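PDB 5MJR: protein Thf1 from Thermosynechococcus elongatus, which associates with the FtsH protease complex involved in photosystem II repair and may take part in building photosynthetic membranes. Local coordinates for residues A[51-56]-A[148-153]; A[113-118]-A[136-141]. All coordinates share one frame; numbering follows the deposited sequence.

Overall arrangement
Both contacts belong to the all-helical body of a protein of the thylakoid formation family, and interaction 2 is nested inside the loop that interaction 1 closes: 51-56 comes first, then 113-118, 136-141 and 148-153. Their centres lie about 20 Å apart and their nearest atoms about 6 Å. Interaction 1 is buried and links helix 41-58 to the start of helix 150-162, whereas interaction 2 is partly buried and joins the loops that precede and follow helix 123-131. Helix 67-80 connects the two, since I54 and L151 of the first and W115 and S141 of the second all touch it. Helices 41-58 and 150-162 are thus joined directly, and the loops flanking helix 123-131 are tied to each other against helix 67-80.

Interaction 1. Residues A[51-56]-A[148-153]; sequences LVEIHL and YSRLHA
E53 and R150 meet in a bidentate salt bridge that joins helix 41-58 to the start of helix 150-162. The guanidinium is gripped side-on: NE of R150 donates to OE2 of E53 at 2.8 Å, and NH2 of R150 donates to OE1 of E53, also at 2.8 Å. Both bonds are nearly straight and use syn lone pairs of the carboxylate, and the two flat groups lie 2° from coplanar, which fixes the rotation of each. E53 gets there fully extended, CG anti to the backbone N (chi1 -178°) and the chain straight beyond it; the R150 chain bends at chi2 (98°) and crosses that of E53 at about a right angle. D192 of helix 186-198 also touches R150.

S149 and H152 form a capping box at the N-terminus of helix 150-162. OG of S149 accepts from N of L151 at 2.9 Å, while N of S149 donates to ND1 of H152, near the imidazole plane. A water links the cap to the salt bridge, donating to OE2 of E53 at 2.7 Å and hydrogen-bonded to OG of S149.

L151 covers one face of the R150 guanidinium with its CD2, offset toward the rim. CD1 of L151 reaches CG1 of I54 at 4.4 Å; I54 also packs on V73 and L151 on F69, both of helix 67-80.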
ATOM      1  N   LEU A  51       8.009   0.609  -9.234  1.00  9.27           N
ATOM      2  CA  LEU A  51       9.160  -0.328  -9.172  1.00  9.54           C
ATOM      3  C   LEU A  51      10.335   0.349  -8.452  1.00  9.37           C
ATOM      4  O   LEU A  51      11.020  -0.305  -7.643  1.00 10.24           O
ATOM      5  CB  LEU A  51       9.596  -0.737 -10.625  1.00 11.99           C
ATOM      6  CG  LEU A  51       8.707  -1.746 -11.312  1.00 12.67           C
ATOM      7  CD1 LEU A  51       9.161  -1.837 -12.775  1.00 17.34           C
ATOM      8  CD2 LEU A  51       8.845  -3.165 -10.715  1.00 13.73           C
ATOM      9  N   VAL A  52      10.627   1.595  -8.780  1.00  8.67           N
ATOM     10  CA  VAL A  52      11.704   2.311  -8.138  1.00  8.81           C
ATOM     11  C   VAL A  52      11.457   2.486  -6.619  1.00  9.43           C
ATOM     12  O   VAL A  52      12.344   2.266  -5.799  1.00 10.83           O
ATOM     13  CB  VAL A  52      11.967   3.677  -8.814  1.00  9.77           C
ATOM     14  CG1 VAL A  52      12.925   4.546  -8.033  1.00 13.05           C
ATOM     15  CG2 VAL A  52      12.468   3.441 -10.285  1.00 11.19           C
ATOM     16  N   GLU A  53      10.224   2.927  -6.314  1.00  9.25           N
ATOM     17  CA  GLU A  53       9.870   3.187  -4.905  1.00  9.97           C
ATOM     18  C   GLU A  53      10.052   1.945  -4.061  1.00  8.91           C
ATOM     19  O   GLU A  53      10.669   2.042  -2.969  1.00 10.42           O
ATOM     20  CB  GLU A  53       8.394   3.696  -4.886  1.00 11.26           C
ATOM     21  CG  GLU A  53       7.922   4.056  -3.508  1.00 13.21           C
ATOM     22  CD  GLU A  53       6.509   4.569  -3.485  1.00 15.14           C
ATOM     23  OE1 GLU A  53       5.735   4.281  -4.455  1.00 15.85           O
ATOM     24  OE2 GLU A  53       6.122   5.242  -2.492  1.00 16.30           O
ATOM     25  N   ILE A  54       9.599   0.796  -4.495  1.00  9.18           N
ATOM     26  CA  ILE A  54       9.713  -0.424  -3.726  1.00  8.92           C
ATOM     27  C   ILE A  54      11.164  -0.826  -3.624  1.00  9.31           C
ATOM     28  O   ILE A  54      11.637  -1.262  -2.610  1.00 11.24           O
ATOM     29  CB  ILE A  54       8.827  -1.538  -4.323  1.00  8.50           C
ATOM     30  CG1 ILE A  54       7.340  -1.159  -4.240  1.00  9.79           C
ATOM     31  CG2 ILE A  54       9.142  -2.855  -3.675  1.00 10.47           C
ATOM     32  CD1 ILE A  54       6.421  -2.057  -4.967  1.00 10.99           C
ATOM     33  N   HIS A  55      11.911  -0.706  -4.778  1.00  9.80           N
ATOM     34  CA  HIS A  55      13.315  -1.135  -4.767  1.00  9.43           C
ATOM     35  C   HIS A  55      14.066  -0.313  -3.675  1.00 10.20           C
ATOM     36  O   HIS A  55      14.868  -0.841  -2.923  1.00 12.28           O
ATOM     37  CB  HIS A  55      13.895  -0.892  -6.160  1.00 11.19           C
ATOM     38  CG  HIS A  55      15.295  -1.296  -6.256  1.00 11.29           C
ATOM     39  ND1 HIS A  55      15.687  -2.467  -6.885  1.00 15.04           N
ATOM     40  CD2 HIS A  55      16.416  -0.669  -5.836  1.00 13.76           C
ATOM     41  CE1 HIS A  55      17.011  -2.536  -6.804  1.00 14.56           C
ATOM     42  NE2 HIS A  55      17.491  -1.479  -6.141  1.00 13.77           N
ATOM     43  N   LEU A  56      13.874   1.000  -3.675  1.00 10.93           N
ATOM     44  CA  LEU A  56      14.594   1.874  -2.754  1.00 11.81           C
ATOM     45  C   LEU A  56      14.238   1.596  -1.283  1.00 11.52           C
ATOM     46  O   LEU A  56      15.081   1.744  -0.400  1.00 13.42           O
ATOM     47  CB  LEU A  56      14.438   3.287  -3.118  1.00 15.56           C
ATOM     48  CG  LEU A  56      15.028   3.688  -4.492  1.00 20.45           C
ATOM     49  CD1 LEU A  56      14.687   5.143  -4.677  1.00 25.67           C
ATOM     50  CD2 LEU A  56      16.562   3.396  -4.481  1.00 25.25           C
ATOM     51  N   TYR A 148       9.467   4.407   7.324  1.00 10.13           N
ATOM     52  CA  TYR A 148       8.146   4.760   6.876  1.00 10.38           C
ATOM     53  C   TYR A 148       8.122   5.143   5.386  1.00 10.72           C
ATOM     54  O   TYR A 148       9.010   5.882   4.930  1.00 12.81           O
ATOM     55  CB  TYR A 148       7.633   5.944   7.704  1.00 13.68           C
ATOM     56  CG  TYR A 148       6.365   6.601   7.165  1.00 12.57           C
ATOM     57  CD1 TYR A 148       5.127   6.104   7.428  1.00 11.77           C
ATOM     58  CD2 TYR A 148       6.447   7.705   6.321  1.00 12.99           C
ATOM     59  CE1 TYR A 148       4.006   6.643   6.878  1.00 13.13           C
ATOM     60  CE2 TYR A 148       5.321   8.285   5.740  1.00 12.98           C
ATOM     61  CZ  TYR A 148       4.096   7.774   6.036  1.00 12.12           C
ATOM     62  OH  TYR A 148       2.974   8.315   5.515  1.00 12.68           O
ATOM     63  N   SER A 149       7.097   4.654   4.707  1.00 10.63           N
ATOM     64  CA  SER A 149       6.781   4.983   3.303  1.00 10.32           C
ATOM     65  C   SER A 149       5.388   5.569   3.240  1.00  9.69           C
ATOM     66  O   SER A 149       4.468   5.125   3.967  1.00 10.81           O
ATOM     67  CB  SER A 149       6.842   3.657   2.502  1.00 11.22           C
ATOM     68  OG  SER A 149       6.373   3.829   1.144  1.00 12.50           O
ATOM     69  N   ARG A 150       5.148   6.400   2.227  1.00  9.82           N
ATOM     70  CA  ARG A 150       3.758   6.774   1.911  1.00 10.91           C
ATOM     71  C   ARG A 150       2.892   5.591   1.650  1.00  9.29           C
ATOM     72  O   ARG A 150       1.685   5.636   1.810  1.00 10.31           O
ATOM     73  CB  ARG A 150       3.763   7.762   0.714  1.00 12.22           C
ATOM     74  CG  ARG A 150       4.184   7.167  -0.558  1.00 11.77           C
ATOM     75  CD  ARG A 150       2.984   6.778  -1.420  1.00 13.94           C
ATOM     76  NE  ARG A 150       3.393   6.048  -2.601  1.00 15.52           N
ATOM     77  CZ  ARG A 150       2.590   5.751  -3.622  1.00 12.56           C
ATOM     78  NH1 ARG A 150       1.290   6.113  -3.606  1.00 15.50           N
ATOM     79  NH2 ARG A 150       3.062   4.971  -4.579  1.00 13.80           N
ATOM     80  N   LEU A 151       3.498   4.466   1.182  1.00  9.40           N
ATOM     81  CA  LEU A 151       2.704   3.239   1.037  1.00  9.36           C
ATOM     82  C   LEU A 151       2.083   2.741   2.327  1.00  8.94           C
ATOM     83  O   LEU A 151       1.014   2.134   2.268  1.00  9.55           O
ATOM     84  CB  LEU A 151       3.525   2.161   0.297  1.00  9.01           C
ATOM     85  CG  LEU A 151       3.908   2.422  -1.154  1.00 10.40           C
ATOM     86  CD1 LEU A 151       5.045   1.549  -1.587  1.00 12.53           C
ATOM     87  CD2 LEU A 151       2.685   2.264  -1.990  1.00 13.20           C
ATOM     88  N   HIS A 152       2.747   2.990   3.450  1.00  9.28           N
ATOM     89  CA  HIS A 152       2.115   2.588   4.700  1.00  9.45           C
ATOM     90  C   HIS A 152       0.913   3.491   5.032  1.00  8.66           C
ATOM     91  O   HIS A 152      -0.072   2.994   5.576  1.00 10.24           O
ATOM     92  CB  HIS A 152       3.135   2.792   5.810  1.00  8.98           C
ATOM     93  CG  HIS A 152       4.287   1.855   5.737  1.00 10.37           C
ATOM     94  ND1 HIS A 152       5.565   2.337   5.615  1.00 10.41           N
ATOM     95  CD2 HIS A 152       4.335   0.501   5.812  1.00 11.10           C
ATOM     96  CE1 HIS A 152       6.359   1.247   5.633  1.00  9.30           C
ATOM     97  NE2 HIS A 152       5.639   0.114   5.722  1.00 10.64           N
ATOM     98  N   ALA A 153       0.932   4.758   4.611  1.00  8.90           N
ATOM     99  CA  ALA A 153      -0.240   5.640   4.700  1.00  9.66           C
ATOM    100  C   ALA A 153      -1.414   5.151   3.860  1.00  9.89           C
ATOM    101  O   ALA A 153      -2.524   5.092   4.274  1.00  9.67           O
ATOM    102  CB  ALA A 153       0.067   7.091   4.379  1.00 10.46           C
TER
HETATM  103  O   HOH W   1       7.912   5.242  -0.466  1.00 18.21           O

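Interaction 2. Residues A[113-118]-A[136-141]; sequences ASWQQY and SAPLNS
W115 and P138 bring the two backbones together, their CA atoms 6.4 Å apart, where the turn after helix 105-113 meets a loop that enters a 3-10 turn at L139. P138 follows a cis peptide bond and sets its ring against the indole of W115 in a CH-pi contact, which ties together the loops flanking helix 123-131 in this all-helical fold. CG of P138 lies over the indole face, 3.6 Å from the centroid of the five-membered ring of W115 and 13° off its normal. CG of W115 is anti to its own carbonyl carbon (chi1 -66°), and this sends the indole across the proline, the two side chains sliding past each other in opposite directions. NE1 of W115 is hydrogen-bonded to the carbonyl of P67, and helix 67-80 packs against the ring through L68 and L71. With an alanine here, P138 would probably lose the aromatic surface over its CG and the P67 carbonyl its indole donor.

OG of S114 lies 3.3 Å from CG of P138 while bonding back to the carbonyl of D111. Y118 turns its ring edge to the proline, its CE2 3.8 Å from CD of P138, and CG of Q117 covers one face of the phenol. The hydroxyl of Y118 bonds to residues before and after P138: OH of Y118 donates to OG of S136 at 2.7 Å and accepts from N of L139 at 3.1 Å. OG of S136 is also hydrogen-bonded to the carboxylate of E129 on helix 123-131. O of P138 accepts from N and from OG of S141, the latter at 2.7 Å in the carbonyl plane, and this same OG of S141 lies near the ring plane at the edge of W115, 3.1 Å from CZ2.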
ATOM      1  N   ALA A 113      -5.538  -9.098   1.758  1.00 10.14           N
ATOM      2  CA  ALA A 113      -6.874  -9.655   2.043  1.00 12.56           C
ATOM      3  C   ALA A 113      -7.079  -9.901   3.537  1.00 11.88           C
ATOM      4  O   ALA A 113      -8.206  -9.951   4.036  1.00 13.38           O
ATOM      5  CB  ALA A 113      -7.098 -10.937   1.243  1.00 14.46           C
ATOM      6  N   SER A 114      -5.993 -10.162   4.269  1.00 11.91           N
ATOM      7  CA  SER A 114      -6.081 -10.484   5.723  1.00 10.63           C
ATOM      8  C   SER A 114      -6.693  -9.339   6.520  1.00 10.72           C
ATOM      9  O   SER A 114      -7.156  -9.568   7.641  1.00 14.79           O
ATOM     10  CB  SER A 114      -4.737 -10.900   6.303  1.00 11.32           C
ATOM     11  OG  SER A 114      -3.811  -9.851   6.439  1.00 11.50           O
ATOM     12  N   TRP A 115      -6.678  -8.126   5.990  1.00  9.36           N
ATOM     13  CA  TRP A 115      -7.308  -6.998   6.677  1.00  9.72           C
ATOM     14  C   TRP A 115      -8.829  -7.046   6.643  1.00  9.71           C
ATOM     15  O   TRP A 115      -9.482  -6.300   7.402  1.00 11.23           O
ATOM     16  CB  TRP A 115      -6.736  -5.715   6.090  1.00  9.43           C
ATOM     17  CG  TRP A 115      -5.301  -5.464   6.337  1.00  9.20           C
ATOM     18  CD1 TRP A 115      -4.251  -5.853   5.539  1.00  9.49           C
ATOM     19  CD2 TRP A 115      -4.714  -4.742   7.390  1.00  8.01           C
ATOM     20  NE1 TRP A 115      -3.083  -5.418   6.031  1.00  9.00           N
ATOM     21  CE2 TRP A 115      -3.302  -4.719   7.193  1.00  7.98           C
ATOM     22  CE3 TRP A 115      -5.209  -4.126   8.524  1.00  8.88           C
ATOM     23  CZ2 TRP A 115      -2.420  -4.085   8.042  1.00  8.28           C
ATOM     24  CZ3 TRP A 115      -4.371  -3.502   9.383  1.00  9.71           C
ATOM     25  CH2 TRP A 115      -2.974  -3.513   9.168  1.00  9.13           C
ATOM     26  N   GLN A 116      -9.385  -7.849   5.738  1.00 11.47           N
ATOM     27  CA  GLN A 116     -10.845  -7.911   5.624  1.00 12.04           C
ATOM     28  C   GLN A 116     -11.509  -8.488   6.850  1.00 12.35           C
ATOM     29  O   GLN A 116     -12.706  -8.289   7.063  1.00 13.32           O
ATOM     30  CB  GLN A 116     -11.248  -8.649   4.384  1.00 12.03           C
ATOM     31  CG  GLN A 116     -10.876  -7.891   3.100  1.00 18.42           C
ATOM     32  CD  GLN A 116     -10.989  -8.649   1.867  1.00 25.22           C
ATOM     33  OE1 GLN A 116     -11.729  -9.588   1.780  1.00 34.37           O
ATOM     34  NE2 GLN A 116     -10.177  -8.242   0.820  1.00 27.50           N
ATOM     35  N   GLN A 117     -10.729  -9.160   7.722  1.00 12.34           N
ATOM     36  CA  GLN A 117     -11.326  -9.681   8.943  1.00 12.47           C
ATOM     37  C   GLN A 117     -11.794  -8.558   9.845  1.00 11.32           C
ATOM     38  O   GLN A 117     -12.611  -8.832  10.711  1.00 13.22           O
ATOM     39  CB  GLN A 117     -10.371 -10.525   9.697  1.00 12.88           C
ATOM     40  CG  GLN A 117      -9.178  -9.786  10.215  1.00 12.16           C
ATOM     41  CD  GLN A 117      -8.156 -10.632  10.854  1.00 13.77           C
ATOM     42  OE1 GLN A 117      -7.086 -11.006  10.209  1.00 20.11           O
ATOM     43  NE2 GLN A 117      -8.465 -11.016  12.030  1.00 14.80           N
ATOM     44  N   TYR A 118     -11.381  -7.329   9.629  1.00 11.02           N
ATOM     45  CA  TYR A 118     -11.815  -6.153  10.429  1.00 10.85           C
ATOM     46  C   TYR A 118     -13.064  -5.488   9.926  1.00 11.71           C
ATOM     47  O   TYR A 118     -13.487  -4.484  10.506  1.00 13.80           O
ATOM     48  CB  TYR A 118     -10.656  -5.183  10.677  1.00 12.22           C
ATOM     49  CG  TYR A 118      -9.445  -5.872  11.255  1.00 10.97           C
ATOM     50  CD1 TYR A 118      -9.391  -6.351  12.547  1.00 11.94           C
ATOM     51  CD2 TYR A 118      -8.266  -6.052  10.501  1.00  9.87           C
ATOM     52  CE1 TYR A 118      -8.333  -6.987  13.049  1.00 12.36           C
ATOM     53  CE2 TYR A 118      -7.204  -6.682  11.011  1.00 11.45           C
ATOM     54  CZ  TYR A 118      -7.205  -7.180  12.304  1.00 11.84           C
ATOM     55  OH  TYR A 118      -6.093  -7.861  12.757  1.00 12.07           O
ATOM     56  N   SER A 136      -4.021  -8.622  17.347  1.00 15.88           N
ATOM     57  CA  SER A 136      -3.954  -9.625  16.316  1.00 17.56           C
ATOM     58  C   SER A 136      -3.220  -9.170  15.033  1.00 13.87           C
ATOM     59  O   SER A 136      -3.111  -7.982  14.833  1.00 12.40           O
ATOM     60  CB  SER A 136      -5.472 -10.017  15.962  1.00 17.67           C
ATOM     61  OG  SER A 136      -6.234  -8.911  15.270  1.00 17.44           O
ATOM     62  N   ALA A 137      -2.770 -10.133  14.238  1.00 14.93           N
ATOM     63  CA  ALA A 137      -2.229  -9.833  12.893  1.00 12.95           C
ATOM     64  C   ALA A 137      -3.411  -9.840  11.911  1.00 10.79           C
ATOM     65  O   ALA A 137      -4.270 -10.704  11.964  1.00 13.39           O
ATOM     66  CB  ALA A 137      -1.191 -10.858  12.474  1.00 15.03           C
ATOM     67  N   PRO A 138      -3.414  -8.866  10.979  1.00  9.24           N
ATOM     68  CA  PRO A 138      -2.356  -7.889  10.669  1.00  8.25           C
ATOM     69  C   PRO A 138      -2.454  -6.534  11.383  1.00  8.06           C
ATOM     70  O   PRO A 138      -1.604  -5.679  11.155  1.00  8.31           O
ATOM     71  CB  PRO A 138      -2.521  -7.691   9.172  1.00  8.31           C
ATOM     72  CG  PRO A 138      -4.024  -7.796   8.993  1.00  9.71           C
ATOM     73  CD  PRO A 138      -4.371  -8.990   9.890  1.00 10.56           C
ATOM     74  N   LEU A 139      -3.456  -6.374  12.278  1.00  9.53           N
ATOM     75  CA  LEU A 139      -3.572  -5.078  12.950  1.00  8.68           C
ATOM     76  C   LEU A 139      -2.281  -4.649  13.655  1.00  8.73           C
ATOM     77  O   LEU A 139      -1.953  -3.485  13.785  1.00  9.61           O
ATOM     78  CB  LEU A 139      -4.759  -5.165  13.947  1.00  9.89           C
ATOM     79  CG  LEU A 139      -5.026  -3.908  14.749  1.00 10.36           C
ATOM     80  CD1 LEU A 139      -5.315  -2.657  13.946  1.00 12.54           C
ATOM     81  CD2 LEU A 139      -6.112  -4.184  15.739  1.00 12.68           C
ATOM     82  N   ASN A 140      -1.547  -5.669  14.192  1.00  8.82           N
ATOM     83  CA  ASN A 140      -0.301  -5.411  14.831  1.00  9.72           C
ATOM     84  C   ASN A 140       0.745  -4.613  14.014  1.00  9.19           C
ATOM     85  O   ASN A 140       1.618  -3.954  14.555  1.00 10.45           O
ATOM     86  CB  ASN A 140       0.387  -6.687  15.332  1.00 10.35           C
ATOM     87  CG  ASN A 140       0.787  -7.644  14.204  1.00 11.51           C
ATOM     88  OD1 ASN A 140       0.149  -7.768  13.188  1.00 11.47           O
ATOM     89  ND2 ASN A 140       1.917  -8.360  14.462  1.00 16.45           N
ATOM     90  N   SER A 141       0.606  -4.710  12.670  1.00  7.96           N
ATOM     91  CA  SER A 141       1.449  -3.983  11.778  1.00  9.33           C
ATOM     92  C   SER A 141       1.238  -2.474  11.758  1.00  9.74           C
ATOM     93  O   SER A 141       2.030  -1.745  11.220  1.00 10.08           O
ATOM     94  CB  SER A 141       1.372  -4.540  10.334  1.00  9.68           C
ATOM     95  OG  SER A 141       0.220  -4.257   9.677  1.00 11.47           O
TER